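Local coordinates for protein globin III, extracellular (Lumbricus terrestris, PDB 1X9F) that probably carries oxygen as a haem-containing globin subunit of the extracellular haemoglobin (erythrocruorin) of the earthworm, here with carbon monoxide bound, at residues F35-L40 and H61-K66; K55-E60 and P65-H70; A93-L98 and K141-K146. All blocks are in the same frame, centred on the assembly; numbering follows the deposited sequence.

Contact 1 of 3, residues F35-L40 and H61-K66; sequences FGRLLL and HAEGPK. With CMO (carbon monoxide), chain S.
Arg-37 lays the flat end of its side chain over the peptide that joins Ala-62 to Glu-63, an example of a guanidinium laid flat on a peptide group. The C atom of Ala-62 sits over the centre of the guanidinium of Arg-37, 3.9 Å above its plane, while N of Glu-63 lies over the same face but nearer the rim. The CB of Ala-62 points toward helix 28-46 and meets NE of Arg-37 at 3.4 Å. The Arg-37 chain leaves with CG anti to the backbone N (chi1 -166°) and then bends at chi2 and chi3, which brings its aliphatic portion past the alanine methyl and sets the planar end on the peptide. Glu-63 crosses the arginine obliquely, with carboxylate and guanidinium planes 65° apart. NH2 of Arg-37 stays 4.1 Å from OE1 of Glu-63, too far for a salt bridge, although the opposite charges probably still attract one another.

The receiving backbone is a type I beta turn from His-61 to Gly-64, and Gly-64 is the N-cap of helix 65-83. In globin terms helix 28-46 corresponds to helix B and helix 65-83 to helix E, into which this turn leads. Arg-37 also touches Phe-67 on the first turn of that helix, while the turn itself is tied to the helix by a hydrogen bond between Gly-64 O and Ser-68 OG.

One turn further along helix 28-46, Leu-40 points into the ligand pocket instead. CD1 and CD2 of Leu-40 both face O of carbon monoxide, each at 3.4 Å, and the same side chain packs on Phe-54, His-70 and Ile-74.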
# COMPACT_ATOMS: atom_id res chain seq x y z
N PHE C 35 32.15 16.19 -6.41
CA PHE C 35 31.72 15.73 -7.72
C PHE C 35 32.53 16.38 -8.84
O PHE C 35 33.05 15.69 -9.72
CB PHE C 35 30.22 15.97 -7.89
CG PHE C 35 29.62 15.24 -9.06
CD1 PHE C 35 29.91 13.89 -9.29
CD2 PHE C 35 28.75 15.89 -9.93
CE1 PHE C 35 29.36 13.21 -10.37
CE2 PHE C 35 28.18 15.22 -11.01
CZ PHE C 35 28.49 13.88 -11.23
N GLY C 36 32.65 17.71 -8.79
CA GLY C 36 33.41 18.47 -9.78
C GLY C 36 34.88 18.08 -9.84
O GLY C 36 35.44 17.92 -10.92
N ARG C 37 35.49 17.94 -8.67
CA ARG C 37 36.86 17.43 -8.57
C ARG C 37 36.96 16.07 -9.27
O ARG C 37 37.84 15.87 -10.11
CB ARG C 37 37.29 17.36 -7.11
CG ARG C 37 38.79 17.17 -6.89
CD ARG C 37 39.16 15.72 -6.62
NE ARG C 37 40.12 15.59 -5.52
CZ ARG C 37 39.93 16.09 -4.30
NH1 ARG C 37 38.83 16.79 -4.00
NH2 ARG C 37 40.86 15.91 -3.37
N LEU C 38 36.06 15.15 -8.93
CA LEU C 38 36.04 13.83 -9.55
C LEU C 38 35.97 13.94 -11.08
O LEU C 38 36.79 13.33 -11.78
CB LEU C 38 34.87 13.01 -9.02
CG LEU C 38 34.63 11.69 -9.76
CD1 LEU C 38 35.08 10.51 -8.93
CD2 LEU C 38 33.16 11.57 -10.14
N LEU C 39 35.02 14.72 -11.58
CA LEU C 39 34.84 14.89 -13.03
C LEU C 39 36.09 15.40 -13.74
O LEU C 39 36.55 14.79 -14.71
CB LEU C 39 33.65 15.80 -13.33
CG LEU C 39 32.27 15.34 -12.83
CD1 LEU C 39 31.26 16.47 -12.94
CD2 LEU C 39 31.78 14.08 -13.55
N LEU C 40 36.64 16.52 -13.28
CA LEU C 40 37.80 17.11 -13.95
C LEU C 40 39.03 16.23 -13.80
O LEU C 40 39.79 16.05 -14.76
CB LEU C 40 38.06 18.52 -13.42
CG LEU C 40 36.95 19.52 -13.71
CD1 LEU C 40 37.24 20.84 -13.02
CD2 LEU C 40 36.77 19.74 -15.22
N HIS C 61 47.01 20.30 -7.03
CA HIS C 61 46.56 20.05 -5.68
C HIS C 61 45.04 20.02 -5.67
O HIS C 61 44.39 20.92 -5.13
CB HIS C 61 47.12 21.13 -4.75
CG HIS C 61 48.60 21.27 -4.81
ND1 HIS C 61 49.25 21.89 -5.85
CD2 HIS C 61 49.57 20.86 -3.96
CE1 HIS C 61 50.56 21.86 -5.65
NE2 HIS C 61 50.78 21.24 -4.50
N ALA C 62 44.49 18.97 -6.27
CA ALA C 62 43.04 18.80 -6.42
C ALA C 62 42.21 19.15 -5.18
O ALA C 62 41.11 19.69 -5.31
CB ALA C 62 42.72 17.37 -6.87
N GLU C 63 42.74 18.86 -4.00
CA GLU C 63 42.03 19.12 -2.75
C GLU C 63 42.22 20.55 -2.26
O GLU C 63 41.56 20.97 -1.31
CB GLU C 63 42.45 18.11 -1.67
CG GLU C 63 43.90 18.22 -1.18
CD GLU C 63 44.95 17.96 -2.26
OE1 GLU C 63 44.82 16.97 -3.01
OE2 GLU C 63 45.92 18.74 -2.34
N GLY C 64 43.11 21.29 -2.92
CA GLY C 64 43.46 22.65 -2.51
C GLY C 64 42.31 23.64 -2.62
O GLY C 64 41.33 23.36 -3.31
N PRO C 65 42.41 24.78 -1.93
CA PRO C 65 41.37 25.81 -2.01
C PRO C 65 41.18 26.38 -3.42
O PRO C 65 40.06 26.68 -3.82
CB PRO C 65 41.85 26.89 -1.03
CG PRO C 65 43.31 26.65 -0.87
CD PRO C 65 43.51 25.17 -1.02
N LYS C 66 42.28 26.52 -4.17
CA LYS C 66 42.24 26.99 -5.55
C LYS C 66 41.35 26.11 -6.43
O LYS C 66 40.37 26.59 -7.01
CB LYS C 66 43.65 27.03 -6.14
CG LYS C 66 44.40 28.33 -5.92
CD LYS C 66 44.33 29.23 -7.16
CE LYS C 66 44.95 30.61 -6.92
NZ LYS C 66 46.38 30.54 -6.45
C CMO S . 35.63 23.99 -16.00
O CMO S . 35.90 23.01 -15.31

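Contact 2 of 3, residues K55-E60 and P65-H70; sequences KRVDIE and PKFSAH. With HEM (protoporphyrin IX containing Fe), chain R; CMO (carbon monoxide), chain S.
His-70 and Val-57 meet beside the haem, the valine methyl CG2 standing over one face of the imidazole in a CH-pi contact, 4.0 Å from the ring centroid. The ring reaches the pocket with CG anti to the backbone N (chi1 173°), and NE2 of His-70 makes a weak hydrogen bond to O of carbon monoxide at 3.1 Å, bent to 123° at the hydrogen. The other valine methyl, CG1, turns to the haem propionate, 3.4 Å from its O2D. That oxygen also lies over one face of the Arg-56 guanidinium.

Behind this first shell, Ile-59 and Phe-67 run side by side, and CG1 of Ile-59 lies over the phenyl face, 3.9 Å from its centroid. The carbonyl O of Val-57 comes to the edge of the same ring. Further out, the CB atoms of Asp-58 and Lys-66 touch at 3.7 Å, while OD1 of Asp-58 is hydrogen-bonded to ND1 of His-61.

His-70 thus occupies the distal position of the globin pocket. The weak, bent bond to carbon monoxide probably implies only modest polar help for this ligand, and a more polar one such as oxygen would probably gain more.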
# COMPACT_ATOMS: atom_id res chain seq x y z
N LYS C 55 46.34 24.54 -14.83
CA LYS C 55 47.48 24.95 -14.00
C LYS C 55 47.14 26.18 -13.17
O LYS C 55 47.46 26.25 -11.98
CB LYS C 55 48.70 25.21 -14.88
CG LYS C 55 49.97 25.64 -14.14
CD LYS C 55 51.16 25.76 -15.10
CE LYS C 55 52.34 26.47 -14.46
NZ LYS C 55 52.82 25.80 -13.20
N ARG C 56 46.49 27.15 -13.81
CA ARG C 56 46.09 28.40 -13.18
C ARG C 56 45.21 28.15 -11.95
O ARG C 56 45.18 28.97 -11.03
CB ARG C 56 45.37 29.30 -14.21
CG ARG C 56 45.44 30.81 -13.96
CD ARG C 56 44.48 31.35 -12.89
NE ARG C 56 43.08 31.48 -13.34
CZ ARG C 56 42.04 31.63 -12.51
NH1 ARG C 56 42.22 31.65 -11.20
NH2 ARG C 56 40.81 31.76 -13.01
N VAL C 57 44.50 27.02 -11.93
CA VAL C 57 43.62 26.73 -10.78
C VAL C 57 44.16 25.64 -9.85
O VAL C 57 43.45 25.19 -8.95
CB VAL C 57 42.16 26.41 -11.21
CG1 VAL C 57 41.45 27.67 -11.68
CG2 VAL C 57 42.11 25.30 -12.26
N ASP C 58 45.41 25.24 -10.08
CA ASP C 58 46.13 24.34 -9.18
C ASP C 58 45.50 22.94 -9.11
O ASP C 58 45.33 22.37 -8.02
CB ASP C 58 46.26 24.98 -7.79
CG ASP C 58 47.32 24.32 -6.93
OD1 ASP C 58 48.30 23.78 -7.48
OD2 ASP C 58 47.25 24.31 -5.68
N ILE C 59 45.16 22.38 -10.27
CA ILE C 59 44.67 21.01 -10.33
C ILE C 59 45.70 20.07 -9.72
O ILE C 59 45.36 18.99 -9.23
CB ILE C 59 44.32 20.60 -11.79
CG1 ILE C 59 43.58 19.25 -11.80
CG2 ILE C 59 45.57 20.55 -12.68
CD1 ILE C 59 42.88 18.94 -13.11
N GLU C 60 46.96 20.51 -9.74
CA GLU C 60 48.07 19.78 -9.14
C GLU C 60 47.74 19.41 -7.70
O GLU C 60 48.13 18.35 -7.22
CB GLU C 60 49.34 20.63 -9.19
CG GLU C 60 50.62 19.88 -8.85
CD GLU C 60 51.84 20.78 -8.84
OE1 GLU C 60 52.97 20.25 -8.83
OE2 GLU C 60 51.68 22.03 -8.85
N PRO C 65 42.41 24.78 -1.93
CA PRO C 65 41.37 25.81 -2.01
C PRO C 65 41.18 26.38 -3.42
O PRO C 65 40.06 26.68 -3.82
CB PRO C 65 41.85 26.89 -1.03
CG PRO C 65 43.31 26.65 -0.87
CD PRO C 65 43.51 25.17 -1.02
N LYS C 66 42.28 26.52 -4.17
CA LYS C 66 42.24 26.99 -5.55
C LYS C 66 41.35 26.11 -6.43
O LYS C 66 40.37 26.59 -7.01
CB LYS C 66 43.65 27.03 -6.14
CG LYS C 66 44.40 28.33 -5.92
CD LYS C 66 44.33 29.23 -7.16
CE LYS C 66 44.95 30.61 -6.92
NZ LYS C 66 46.38 30.54 -6.45
N PHE C 67 41.70 24.83 -6.52
CA PHE C 67 40.97 23.91 -7.37
C PHE C 67 39.53 23.73 -6.88
O PHE C 67 38.60 23.64 -7.69
CB PHE C 67 41.69 22.56 -7.50
CG PHE C 67 41.21 21.75 -8.67
CD1 PHE C 67 41.31 22.25 -9.97
CD2 PHE C 67 40.62 20.50 -8.48
CE1 PHE C 67 40.85 21.52 -11.06
CE2 PHE C 67 40.16 19.76 -9.57
CZ PHE C 67 40.28 20.27 -10.87
N SER C 68 39.37 23.71 -5.56
CA SER C 68 38.05 23.63 -4.94
C SER C 68 37.11 24.73 -5.43
O SER C 68 36.00 24.44 -5.87
CB SER C 68 38.16 23.67 -3.42
OG SER C 68 38.60 22.43 -2.91
N ALA C 69 37.56 25.98 -5.36
CA ALA C 69 36.77 27.12 -5.84
C ALA C 69 36.38 26.92 -7.30
O ALA C 69 35.23 27.14 -7.70
CB ALA C 69 37.52 28.43 -5.65
N HIS C 70 37.35 26.49 -8.09
CA HIS C 70 37.11 26.25 -9.49
C HIS C 70 36.04 25.19 -9.71
O HIS C 70 35.18 25.33 -10.59
CB HIS C 70 38.40 25.84 -10.15
CG HIS C 70 38.23 25.41 -11.56
ND1 HIS C 70 38.04 26.31 -12.58
CD2 HIS C 70 38.21 24.18 -12.12
CE1 HIS C 70 37.92 25.66 -13.72
NE2 HIS C 70 38.02 24.36 -13.47
CHA HEM R . 36.67 27.83 -16.54
CHB HEM R . 32.06 26.16 -16.80
CHC HEM R . 33.56 22.18 -19.19
CHD HEM R . 38.11 24.03 -19.25
C1A HEM R . 35.21 27.70 -16.34
C2A HEM R . 34.50 28.63 -15.58
C3A HEM R . 33.11 28.17 -15.63
C4A HEM R . 33.24 26.96 -16.46
CMA HEM R . 31.87 28.77 -15.01
CAA HEM R . 35.04 29.84 -14.87
CBA HEM R . 34.78 31.08 -15.71
CGA HEM R . 35.30 32.26 -14.93
O1A HEM R . 34.57 32.75 -14.04
O2A HEM R . 36.43 32.71 -15.20
C1B HEM R . 32.07 24.88 -17.50
C2B HEM R . 30.90 24.14 -17.64
C3B HEM R . 31.37 23.05 -18.28
C4B HEM R . 32.72 23.18 -18.51
CMB HEM R . 29.49 24.45 -17.19
CAB HEM R . 30.59 22.05 -18.68
CBB HEM R . 29.54 21.19 -18.88
C1C HEM R . 35.00 22.35 -19.42
C2C HEM R . 35.75 21.38 -20.06
C3C HEM R . 37.01 21.93 -20.07
C4C HEM R . 36.95 23.14 -19.42
CMC HEM R . 35.30 20.06 -20.64
CAC HEM R . 38.22 21.28 -20.61
CBC HEM R . 38.96 21.62 -21.76
C1D HEM R . 38.14 25.29 -18.49
C2D HEM R . 39.33 25.98 -18.27
C3D HEM R . 38.97 27.07 -17.51
C4D HEM R . 37.51 26.90 -17.33
CMD HEM R . 40.70 25.61 -18.78
CAD HEM R . 39.85 28.17 -16.98
CBD HEM R . 40.42 27.69 -15.65
CGD HEM R . 41.19 28.84 -15.08
O1D HEM R . 42.41 28.95 -15.36
O2D HEM R . 40.57 29.64 -14.35
NA HEM R . 34.48 26.69 -16.90
NB HEM R . 33.21 24.34 -18.01
NC HEM R . 35.70 23.45 -19.02
ND HEM R . 37.01 25.80 -17.93
FE HEM R . 35.10 25.09 -17.99
C CMO S . 35.63 23.99 -16.00
O CMO S . 35.90 23.01 -15.31

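Contact 3 of 3, residues A93-L98 and K141-K146; sequences AALDHL and KGILTK. With HEM (protoporphyrin IX containing Fe), chain O; PO4 (phosphate ion), chain Q.
Leu-95 reaches across to Ile-143 and Lys-146, while the flat group of its helix, the imidazole of His-97, is used at its edges by partners beyond the two helices. At one edge ND1 of His-97 donates to O2 of a phosphate ion at 2.7 Å, nearly straight at 169°. At the other, NE2 of His-97 donates to O1A of a second haem's propionate at 3.0 Å, again almost in line, with a weaker, more bent bond to O2A. Both anionic groups lie close to the ring plane, and donation from both nitrogens is consistent with a protonated imidazole. Arg-50 of the Globin II chain hydrogen-bonds to the same haem and to the same phosphate, the latter probably from the crystallisation liquor, so this histidine marks a subunit boundary.

The contact between the helices is apolar and rests on Leu-95. With CG set away from its own carbonyl carbon, Leu-95 reaches over to helix 133-148, and the two methyls divide the work. CD2 of Leu-95 meets CG2 of Ile-143 at 3.8 Å, the side chains crossing at about a right angle; CD1 of Leu-95 lies 3.7 Å from CB of Lys-146. Only the base of the lysine packs here, for its chain folds repeatedly and carries NZ to a salt bridge with Asp-92. Leu-95 and Ile-143 also both touch Ala-81 of helix 65-83, which adds a third helix to the cluster.

The axes of the two short segments pass 9.5 Å apart at 44°. Leu-98 and Leu-144, from the same two helices, line this chain's own haem. Helices 88-103 and 133-148 correspond to helices F and H of the globin fold, whose packing flanks the proximal side of the haem pocket.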
# COMPACT_ATOMS: atom_id res chain seq x y z
N ALA C 93 21.94 32.79 -23.92
CA ALA C 93 22.78 33.88 -23.47
C ALA C 93 23.83 33.36 -22.50
O ALA C 93 25.00 33.74 -22.59
CB ALA C 93 21.93 34.95 -22.80
N ALA C 94 23.41 32.48 -21.59
CA ALA C 94 24.30 31.91 -20.58
C ALA C 94 25.35 30.99 -21.19
O ALA C 94 26.53 31.08 -20.84
CB ALA C 94 23.49 31.18 -19.51
N LEU C 95 24.92 30.13 -22.10
CA LEU C 95 25.84 29.18 -22.74
C LEU C 95 26.80 29.89 -23.68
O LEU C 95 27.95 29.49 -23.82
CB LEU C 95 25.07 28.07 -23.46
CG LEU C 95 24.20 27.17 -22.57
CD1 LEU C 95 23.53 26.08 -23.41
CD2 LEU C 95 24.99 26.53 -21.43
N ASP C 96 26.32 30.97 -24.30
CA ASP C 96 27.16 31.79 -25.16
C ASP C 96 28.26 32.49 -24.36
O ASP C 96 29.42 32.50 -24.77
CB ASP C 96 26.31 32.80 -25.93
CG ASP C 96 27.07 33.46 -27.05
OD1 ASP C 96 27.50 32.76 -27.99
OD2 ASP C 96 27.28 34.69 -27.08
N HIS C 97 27.89 33.07 -23.22
CA HIS C 97 28.85 33.63 -22.27
C HIS C 97 29.91 32.59 -21.86
O HIS C 97 31.11 32.88 -21.93
CB HIS C 97 28.11 34.17 -21.05
CG HIS C 97 28.99 34.92 -20.09
ND1 HIS C 97 29.34 36.24 -20.27
CD2 HIS C 97 29.57 34.53 -18.93
CE1 HIS C 97 30.11 36.63 -19.26
NE2 HIS C 97 30.26 35.61 -18.43
N LEU C 98 29.47 31.41 -21.44
CA LEU C 98 30.40 30.31 -21.16
C LEU C 98 31.26 29.99 -22.39
O LEU C 98 32.46 29.76 -22.26
CB LEU C 98 29.65 29.06 -20.68
CG LEU C 98 29.04 29.12 -19.27
CD1 LEU C 98 27.96 28.05 -19.09
CD2 LEU C 98 30.10 29.00 -18.19
N LYS C 141 24.10 17.13 -24.25
CA LYS C 141 24.67 17.36 -25.57
C LYS C 141 24.46 18.79 -26.05
O LYS C 141 25.40 19.44 -26.52
CB LYS C 141 24.13 16.38 -26.61
CG LYS C 141 24.90 16.45 -27.92
CD LYS C 141 24.13 15.82 -29.05
CE LYS C 141 24.94 15.87 -30.34
NZ LYS C 141 24.17 15.34 -31.49
N GLY C 142 23.22 19.29 -25.94
CA GLY C 142 22.91 20.66 -26.34
C GLY C 142 23.77 21.67 -25.60
O GLY C 142 24.26 22.63 -26.20
N ILE C 143 23.96 21.45 -24.30
CA ILE C 143 24.71 22.37 -23.45
C ILE C 143 26.21 22.37 -23.79
O ILE C 143 26.80 23.42 -24.06
CB ILE C 143 24.49 22.03 -21.94
CG1 ILE C 143 23.03 22.30 -21.55
CG2 ILE C 143 25.46 22.82 -21.05
CD1 ILE C 143 22.61 21.71 -20.21
N LEU C 144 26.80 21.17 -23.75
CA LEU C 144 28.21 20.94 -24.12
C LEU C 144 28.57 21.43 -25.51
O LEU C 144 29.65 21.96 -25.71
CB LEU C 144 28.54 19.45 -24.01
CG LEU C 144 28.48 18.90 -22.57
CD1 LEU C 144 28.55 17.39 -22.60
CD2 LEU C 144 29.60 19.48 -21.71
N THR C 145 27.66 21.23 -26.47
CA THR C 145 27.88 21.72 -27.82
C THR C 145 27.91 23.25 -27.87
O THR C 145 28.74 23.82 -28.57
CB THR C 145 26.80 21.17 -28.78
OG1 THR C 145 26.90 19.74 -28.85
CG2 THR C 145 27.07 21.61 -30.22
N LYS C 146 27.02 23.90 -27.13
CA LYS C 146 26.94 25.36 -27.14
C LYS C 146 28.17 26.00 -26.49
O LYS C 146 28.72 26.97 -27.03
CB LYS C 146 25.65 25.83 -26.46
CG LYS C 146 24.76 26.74 -27.31
CD LYS C 146 23.91 25.95 -28.33
CE LYS C 146 22.69 25.25 -27.67
NZ LYS C 146 21.56 26.16 -27.34
CHA HEM O . 29.90 40.55 -13.36
CHB HEM O . 29.46 38.65 -8.88
CHC HEM O . 28.34 43.06 -7.09
CHD HEM O . 29.02 45.01 -11.54
C1A HEM O . 29.79 39.59 -12.26
C2A HEM O . 29.97 38.23 -12.50
C3A HEM O . 29.84 37.60 -11.19
C4A HEM O . 29.62 38.78 -10.33
CMA HEM O . 29.92 36.14 -10.82
CAA HEM O . 30.17 37.53 -13.82
CBA HEM O . 31.63 37.30 -14.18
CGA HEM O . 31.63 36.70 -15.56
O1A HEM O . 31.35 35.48 -15.69
O2A HEM O . 31.89 37.44 -16.53
C1B HEM O . 29.09 39.74 -7.98
C2B HEM O . 28.83 39.47 -6.65
C3B HEM O . 28.54 40.71 -6.19
C4B HEM O . 28.62 41.63 -7.21
CMB HEM O . 28.86 38.16 -5.91
CAB HEM O . 28.21 40.86 -4.90
CBB HEM O . 27.93 40.91 -3.62
C1C HEM O . 28.38 44.00 -8.22
C2C HEM O . 28.03 45.32 -8.02
C3C HEM O . 28.23 45.87 -9.26
C4C HEM O . 28.66 44.85 -10.11
CMC HEM O . 27.58 45.95 -6.72
CAC HEM O . 27.99 47.31 -9.60
CBC HEM O . 26.78 47.84 -9.36
C1D HEM O . 29.36 43.92 -12.47
C2D HEM O . 29.51 44.15 -13.84
C3D HEM O . 29.76 42.92 -14.40
C4D HEM O . 29.72 42.00 -13.24
CMD HEM O . 29.44 45.48 -14.55
CAD HEM O . 30.03 42.58 -15.84
CBD HEM O . 28.77 42.64 -16.67
CGD HEM O . 29.15 42.23 -18.07
O1D HEM O . 29.58 41.07 -18.28
O2D HEM O . 29.02 43.07 -18.98
NA HEM O . 29.63 39.98 -10.95
NB HEM O . 28.98 41.03 -8.36
NC HEM O . 28.80 43.67 -9.46
ND HEM O . 29.46 42.62 -12.07
FE HEM O . 29.29 41.84 -10.20
P PO4 Q . 28.98 37.33 -23.47
O1 PO4 Q . 29.07 38.33 -24.61
O2 PO4 Q . 28.63 38.04 -22.17
O3 PO4 Q . 30.33 36.64 -23.30
O4 PO4 Q . 27.91 36.31 -23.81

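Contacts 1 and 2 are neighbours, with centres about 7 Å apart, and both end on the start of helix 65-83, sharing Pro-65 and Lys-66. Leu-40 of the one touches His-70 and Phe-67 of the other, and both reach the carbon monoxide. Contact 3 follows later in the chain, on helices 88-103 and 133-148, its centre about 22 Å from that of contact 1 and about 23 Å from that of contact 2. Contacts 1 and 3 lie on opposite sides of the chain's centre within a single globin fold: contacts 1 and 2 shape the distal, ligand-binding side of the haem pocket, while contact 3 joins helices on the other, probably proximal, side.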